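Local coordinates for protein DegT/DnrJ/EryC1/StrS aminotransferase (PDB 4QGR) that probably catalyses pyridoxal-phosphate-dependent transamination, holding its cofactor in a pocket to which both subunits of the dimer contribute, at residues N65-L70 with A96-L101; Q71-T76 with G208-N213; V85-P88 with A94-E97. All coordinates share one frame; numbering follows the deposited sequence.

Interaction 1 of 3, residues N65-L70 with A96-L101; sequences NGTDAL and AEVVAL. With PLP (pyridoxal-5'-phosphate), chain E.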
# COMPACT_ATOMS: atom_id res chain seq x y z
N ASN A 65 4.77 -1.79 2.12
CA ASN A 65 5.91 -1.16 1.51
C ASN A 65 6.62 -0.29 2.54
O ASN A 65 6.14 -0.10 3.67
CB ASN A 65 5.52 -0.34 0.25
CG ASN A 65 4.65 0.85 0.59
OD1 ASN A 65 5.08 1.76 1.29
ND2 ASN A 65 3.42 0.82 0.15
N GLY A 66 7.80 0.18 2.16
CA GLY A 66 8.68 0.92 3.08
C GLY A 66 8.27 2.35 3.33
O GLY A 66 8.84 3.01 4.22
N THR A 67 7.33 2.85 2.54
CA THR A 67 6.80 4.21 2.74
C THR A 67 5.74 4.13 3.84
O THR A 67 5.80 4.86 4.86
CB THR A 67 6.20 4.75 1.42
OG1 THR A 67 7.22 4.78 0.42
CG2 THR A 67 5.63 6.14 1.64
N ASP A 68 4.80 3.20 3.67
CA ASP A 68 3.85 2.86 4.73
C ASP A 68 4.55 2.63 6.07
O ASP A 68 4.01 3.00 7.15
CB ASP A 68 3.04 1.59 4.40
CG ASP A 68 2.09 1.70 3.20
OD1 ASP A 68 2.05 2.71 2.41
OD2 ASP A 68 1.40 0.69 2.96
N ALA A 69 5.69 1.95 6.03
CA ALA A 69 6.45 1.57 7.20
C ALA A 69 6.96 2.74 8.01
O ALA A 69 7.10 2.61 9.22
CB ALA A 69 7.59 0.65 6.84
N LEU A 70 7.17 3.86 7.35
CA LEU A 70 7.55 5.12 8.01
C LEU A 70 6.33 5.92 8.46
O LEU A 70 6.38 6.58 9.51
CB LEU A 70 8.38 5.98 7.04
CG LEU A 70 9.71 5.38 6.56
CD1 LEU A 70 10.25 6.11 5.36
CD2 LEU A 70 10.72 5.50 7.70
N ALA A 96 10.72 12.18 3.83
CA ALA A 96 10.04 13.44 4.08
C ALA A 96 8.56 13.43 3.75
O ALA A 96 7.78 14.06 4.43
CB ALA A 96 10.69 14.57 3.31
N GLU A 97 8.19 12.71 2.70
CA GLU A 97 6.84 12.74 2.21
C GLU A 97 5.82 12.29 3.24
O GLU A 97 4.75 12.91 3.35
CB GLU A 97 6.75 11.87 0.97
CG GLU A 97 5.35 11.77 0.38
CD GLU A 97 5.36 10.76 -0.78
OE1 GLU A 97 5.63 9.58 -0.52
OE2 GLU A 97 5.19 11.21 -1.96
N VAL A 98 6.15 11.24 4.00
CA VAL A 98 5.21 10.70 4.98
C VAL A 98 4.90 11.72 6.09
O VAL A 98 3.77 11.76 6.61
CB VAL A 98 5.63 9.36 5.61
CG1 VAL A 98 5.74 8.29 4.53
CG2 VAL A 98 6.92 9.49 6.43
N VAL A 99 5.87 12.58 6.37
CA VAL A 99 5.71 13.62 7.37
C VAL A 99 4.64 14.64 6.93
O VAL A 99 3.71 14.93 7.67
CB VAL A 99 7.07 14.30 7.66
CG1 VAL A 99 6.91 15.49 8.62
CG2 VAL A 99 8.08 13.33 8.19
N ALA A 100 4.75 15.13 5.68
CA ALA A 100 3.71 15.95 5.06
C ALA A 100 2.36 15.29 4.94
O ALA A 100 1.30 15.91 5.18
CB ALA A 100 4.20 16.44 3.70
N LEU A 101 2.36 14.03 4.54
CA LEU A 101 1.14 13.27 4.39
C LEU A 101 0.32 13.26 5.67
O LEU A 101 -0.89 13.51 5.61
CB LEU A 101 1.45 11.85 3.94
CG LEU A 101 0.21 11.06 3.53
CD1 LEU A 101 -0.23 11.51 2.15
CD2 LEU A 101 0.53 9.57 3.49
N1 PLP E . 13.27 5.09 2.51
C2 PLP E . 14.39 4.97 1.77
C2A PLP E . 15.73 5.46 2.27
C3 PLP E . 14.30 4.27 0.46
O3 PLP E . 15.40 4.10 -0.25
C4 PLP E . 12.95 3.86 -0.02
C4A PLP E . 12.62 3.09 -1.24
O4A PLP E . 13.33 2.19 -1.65
C5 PLP E . 11.82 4.07 0.89
C6 PLP E . 12.05 4.68 2.12
C5A PLP E . 10.42 3.66 0.49
O4P PLP E . 10.28 2.24 0.38
P PLP E . 9.25 1.60 -0.68
O1P PLP E . 9.08 0.13 -0.30
O2P PLP E . 7.99 2.42 -0.66
O3P PLP E . 10.04 1.74 -1.99

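Interaction 2 of 3, residues Q71-T76 with G208-N213; sequences QMPLMT and GAMFTN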
# COMPACT_ATOMS: atom_id res chain seq x y z
N GLN A 71 5.26 5.88 7.67
CA GLN A 71 4.04 6.59 7.99
C GLN A 71 3.38 6.04 9.26
O GLN A 71 2.94 6.80 10.12
CB GLN A 71 3.04 6.49 6.84
CG GLN A 71 1.68 7.16 7.06
CD GLN A 71 0.78 6.99 5.84
OE1 GLN A 71 1.23 6.52 4.79
NE2 GLN A 71 -0.51 7.23 6.00
N MET A 72 3.25 4.73 9.35
CA MET A 72 2.46 4.19 10.46
C MET A 72 2.97 4.55 11.86
O MET A 72 2.16 4.87 12.75
CB MET A 72 2.23 2.69 10.28
CG MET A 72 1.30 2.41 9.10
SD MET A 72 0.84 0.66 9.04
CE MET A 72 2.19 -0.11 8.14
N PRO A 73 4.29 4.51 12.08
CA PRO A 73 4.76 4.91 13.40
C PRO A 73 4.43 6.38 13.73
O PRO A 73 4.19 6.69 14.91
CB PRO A 73 6.26 4.70 13.32
CG PRO A 73 6.41 3.57 12.35
CD PRO A 73 5.32 3.77 11.34
N LEU A 74 4.46 7.27 12.72
CA LEU A 74 4.06 8.66 12.97
C LEU A 74 2.60 8.73 13.39
O LEU A 74 2.23 9.50 14.30
CB LEU A 74 4.28 9.52 11.71
CG LEU A 74 5.73 9.68 11.26
CD1 LEU A 74 5.81 10.40 9.91
CD2 LEU A 74 6.53 10.47 12.25
N MET A 75 1.76 7.91 12.75
CA MET A 75 0.35 7.87 13.09
C MET A 75 0.11 7.38 14.52
O MET A 75 -0.71 7.95 15.26
CB MET A 75 -0.47 7.03 12.11
CG MET A 75 -0.48 7.55 10.69
SD MET A 75 -1.23 6.42 9.54
CE MET A 75 -2.93 6.38 10.07
N THR A 76 0.82 6.34 14.91
CA THR A 76 0.63 5.79 16.27
C THR A 76 1.02 6.80 17.33
O THR A 76 0.45 6.77 18.42
CB THR A 76 1.42 4.50 16.54
OG1 THR A 76 2.82 4.78 16.52
CG2 THR A 76 1.09 3.47 15.55
N GLY A 208 7.21 -4.35 2.78
CA GLY A 208 7.90 -3.60 3.81
C GLY A 208 7.76 -4.23 5.17
O GLY A 208 7.06 -5.22 5.33
N ALA A 209 8.44 -3.67 6.17
CA ALA A 209 8.19 -4.10 7.54
C ALA A 209 8.61 -3.03 8.53
O ALA A 209 9.42 -2.11 8.20
CB ALA A 209 8.95 -5.37 7.84
N MET A 210 8.16 -3.23 9.75
CA MET A 210 8.52 -2.36 10.90
C MET A 210 9.03 -3.25 12.00
O MET A 210 8.64 -4.41 12.09
CB MET A 210 7.33 -1.54 11.39
CG MET A 210 6.73 -0.69 10.27
SD MET A 210 5.15 0.07 10.67
CE MET A 210 4.14 -1.40 10.68
N PHE A 211 9.90 -2.68 12.83
CA PHE A 211 10.63 -3.40 13.85
C PHE A 211 10.58 -2.64 15.18
O PHE A 211 10.75 -1.42 15.21
CB PHE A 211 12.09 -3.55 13.43
CG PHE A 211 12.27 -4.02 12.01
CD1 PHE A 211 11.92 -5.32 11.66
CD2 PHE A 211 12.78 -3.20 11.04
CE1 PHE A 211 12.10 -5.80 10.37
CE2 PHE A 211 12.91 -3.65 9.73
CZ PHE A 211 12.60 -4.95 9.40
N THR A 212 10.35 -3.35 16.29
CA THR A 212 10.44 -2.69 17.57
C THR A 212 10.52 -3.72 18.68
O THR A 212 10.08 -4.86 18.54
CB THR A 212 9.25 -1.75 17.83
OG1 THR A 212 9.50 -0.97 19.01
CG2 THR A 212 7.92 -2.50 17.94
N ASN A 213 11.15 -3.30 19.78
CA ASN A 213 11.10 -4.07 21.03
C ASN A 213 9.97 -3.71 21.97
O ASN A 213 9.81 -4.36 23.01
CB ASN A 213 12.42 -3.95 21.76
CG ASN A 213 13.53 -4.67 21.05
OD1 ASN A 213 13.33 -5.70 20.45
ND2 ASN A 213 14.74 -4.11 21.14

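Interaction 3 of 3, residues V85-P88 with A94-E97; sequences VFVP and ATAE. With PLP (pyridoxal-5'-phosphate), chain E.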
# COMPACT_ATOMS: atom_id res chain seq x y z
N VAL A 85 9.18 17.17 12.19
CA VAL A 85 9.95 15.89 12.12
C VAL A 85 11.23 16.16 11.32
O VAL A 85 11.20 16.71 10.19
CB VAL A 85 9.14 14.75 11.47
CG1 VAL A 85 9.97 13.48 11.36
CG2 VAL A 85 7.81 14.49 12.18
N PHE A 86 12.37 15.81 11.91
CA PHE A 86 13.70 16.15 11.36
C PHE A 86 14.21 15.00 10.51
O PHE A 86 14.24 13.86 11.00
CB PHE A 86 14.67 16.49 12.53
CG PHE A 86 14.17 17.63 13.34
CD1 PHE A 86 13.21 17.42 14.34
CD2 PHE A 86 14.46 18.93 12.97
CE1 PHE A 86 12.66 18.44 15.02
CE2 PHE A 86 13.93 19.99 13.68
CZ PHE A 86 13.02 19.76 14.69
N VAL A 87 14.50 15.30 9.25
CA VAL A 87 14.84 14.30 8.21
C VAL A 87 15.99 14.79 7.35
O VAL A 87 16.22 16.02 7.22
CB VAL A 87 13.60 13.95 7.34
CG1 VAL A 87 12.43 13.57 8.23
CG2 VAL A 87 13.17 15.11 6.45
N PRO A 88 16.73 13.84 6.73
CA PRO A 88 17.67 14.31 5.71
C PRO A 88 16.96 14.76 4.45
O PRO A 88 15.83 14.37 4.19
CB PRO A 88 18.52 13.06 5.42
CG PRO A 88 18.08 12.01 6.37
CD PRO A 88 16.72 12.37 6.83
N ALA A 94 10.21 9.34 0.15
CA ALA A 94 9.37 8.79 1.21
C ALA A 94 9.72 9.31 2.61
O ALA A 94 8.85 9.60 3.33
CB ALA A 94 9.46 7.29 1.21
N THR A 95 11.03 9.44 2.96
CA THR A 95 11.46 9.86 4.31
C THR A 95 10.77 11.19 4.74
O THR A 95 10.33 11.34 5.87
CB THR A 95 13.01 9.97 4.36
OG1 THR A 95 13.61 8.78 3.77
CG2 THR A 95 13.52 10.17 5.80
N ALA A 96 10.72 12.18 3.83
CA ALA A 96 10.04 13.44 4.08
C ALA A 96 8.56 13.43 3.75
O ALA A 96 7.78 14.06 4.43
CB ALA A 96 10.69 14.57 3.31
N GLU A 97 8.19 12.71 2.70
CA GLU A 97 6.84 12.74 2.21
C GLU A 97 5.82 12.29 3.24
O GLU A 97 4.75 12.91 3.35
CB GLU A 97 6.75 11.87 0.97
CG GLU A 97 5.35 11.77 0.38
CD GLU A 97 5.36 10.76 -0.78
OE1 GLU A 97 5.63 9.58 -0.52
OE2 GLU A 97 5.19 11.21 -1.96
N1 PLP E . 13.27 5.09 2.51
C2 PLP E . 14.39 4.97 1.77
C2A PLP E . 15.73 5.46 2.27
C3 PLP E . 14.30 4.27 0.46
O3 PLP E . 15.40 4.10 -0.25
C4 PLP E . 12.95 3.86 -0.02
C4A PLP E . 12.62 3.09 -1.24
O4A PLP E . 13.33 2.19 -1.65
C5 PLP E . 11.82 4.07 0.89
C6 PLP E . 12.05 4.68 2.12
C5A PLP E . 10.42 3.66 0.49
O4P PLP E . 10.28 2.24 0.38
P PLP E . 9.25 1.60 -0.68
O1P PLP E . 9.08 0.13 -0.30
O2P PLP E . 7.99 2.42 -0.66
O3P PLP E . 10.04 1.74 -1.99

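Interaction 1 of 3, residues N65-L70 with A96-L101
T67 meets V98 with two unlike parts at once: V98 CG1 lies 3.4 Å from the backbone carbonyl oxygen T67 O and 3.6 Å from the methyl T67 CG2. The same threonine turns its hydroxyl to the cofactor, T67 OG1 donating to PLP O2P over 2.7 Å. One torsion (chi1 -60°) sets both branches, with OG1 beside the backbone N and CG2 swung anti to it, onto helix 94-101. The other V98 branch, CG2, rests on L70 CB at 3.9 Å, so this valine bridges T67 and L70. L70 then runs on toward the pyridine ring, where its CD1 approaches C6. E97 passes obliquely by the T67 methyl, but its carboxylate is engaged by H227 and the G240 backbone N of the second subunit. Beside the phosphate, N65 OD1 accepts two amide hydrogens. D68 N reaches it at 2.8 Å in a nearly straight bond (165°), tilted from the carbonyl plane, whereas T67 N lies in that plane with a more bent approach (132°). G66 N donates to PLP O1P over 2.8 Å, and T67 N adds a weak bond to O2P. With N65 capping the turn, backbone amides ahead of a helix and a hydroxyl grip the phosphate, an arrangement characteristic of the phosphate site of fold type I PLP enzymes.

Interaction 2 of 3, residues Q71-T76 with G208-N213
The P73 pyrrolidine is the one ring that takes part in this contact: it presents CD and CG to the sulfur of M210, with P73 CD 3.8 Å from M210 SD. The two side chains cross obliquely. M72 supplies the other half of the seat, its CB and CE each 3.9 Å from M210 SD, so M72 CB and CE and P73 CD all pack on the thioether, with P73 CG slightly farther off. Past the sulfur the two methionines cross at about a right angle and meet methyl to methyl, M72 CE lying 3.5 Å from M210 CE, tighter than usual for carbons. Both chains bend at their last torsion (chi3 -86° in M72, -70° in M210), which brings the two terminal methyls together. P73 lacks an N-H, and the helix kinks there; nearly one turn on, T76 OG1 donates to P73 O at 2.8 Å, tilted from the carbonyl plane. The contact itself is wholly apolar and buried. It lays helix 68-76 against strand 208-212, which pairs antiparallel with strand 59-63 through bonds such as M210 with I61, and with strand 190-194 on its other side. M72 also touches C63 of strand 59-63 and V224 of helix 215-224, while Q71 and L74 turn to helix 94-101.

Interaction 3 of 3, residues V85-P88 with A94-E97
Apolar contacts between V87, P88, T95 and A96 join the strand end to the helix. The methyl T95 CG2 sits against P88 and V87, 4.0 Å from P88 CD and 4.1 Å from V87 CB, with the T95 and P88 side chains crossing at about a right angle. One residue further on, V87 CG2 rests on A96 CB at 4.0 Å. The valine therefore spreads over two successive helix residues, while the proline meets the first of them alone. All these separations are those of ordinary van der Waals packing.

A carbon-to-carbonyl contact accompanies them: V87 CG1 lies 3.9 Å from T95 O, an oxygen buried here without a hydrogen-bonding partner in the model.

Polar bonds belong to the other branch of the threonine. A chi1 of -48° places the T95 hydroxyl on the side of its own amide, where it is hydrogen-bonded to D170 OD2 and T91 OG1 and more weakly to F92 O. These partners probably fix the rotation of the side chain, leaving its methyl against the strand.

Cofactor contacts come from the start of the helix. A94 CB packs on the pyridoxal at 3.8 Å from C6 and equally close to C5A, and T95 OG1 stands 3.9 Å from N1, in contact but too far for a hydrogen bond.

The contact packs the helix of a beta-alpha-beta unit on its first strand: strand 83-88 leads into helix 94-101, which is followed by strand 105-109. V87 and A96 both touch F108 on that second strand, which runs parallel beside strand 83-88; strand 137-141 flanks the latter on its other edge. E97, by contrast, turns to the second subunit.

Overall arrangement
Along the chain come helix 68-76, strand 83-88, helix 94-101 and, much later, strand 208-212. Interactions 1 and 3 share A96 and E97 of helix 94-101, with centres about 8 Å apart; interactions 1 and 2 share helix 68-76, about 10 Å apart; interactions 2 and 3 are about 14 Å apart. Interaction 3 is nested in the chain loop that interaction 2 closes. Both reach the large mixed sheet of the fold type I core, and interaction 1 joins the two helices laid on it. Interactions 1 and 3 also touch the cofactor: residues leading into helix 68-76 meet its phosphate, and the first residues of helix 94-101 its ring.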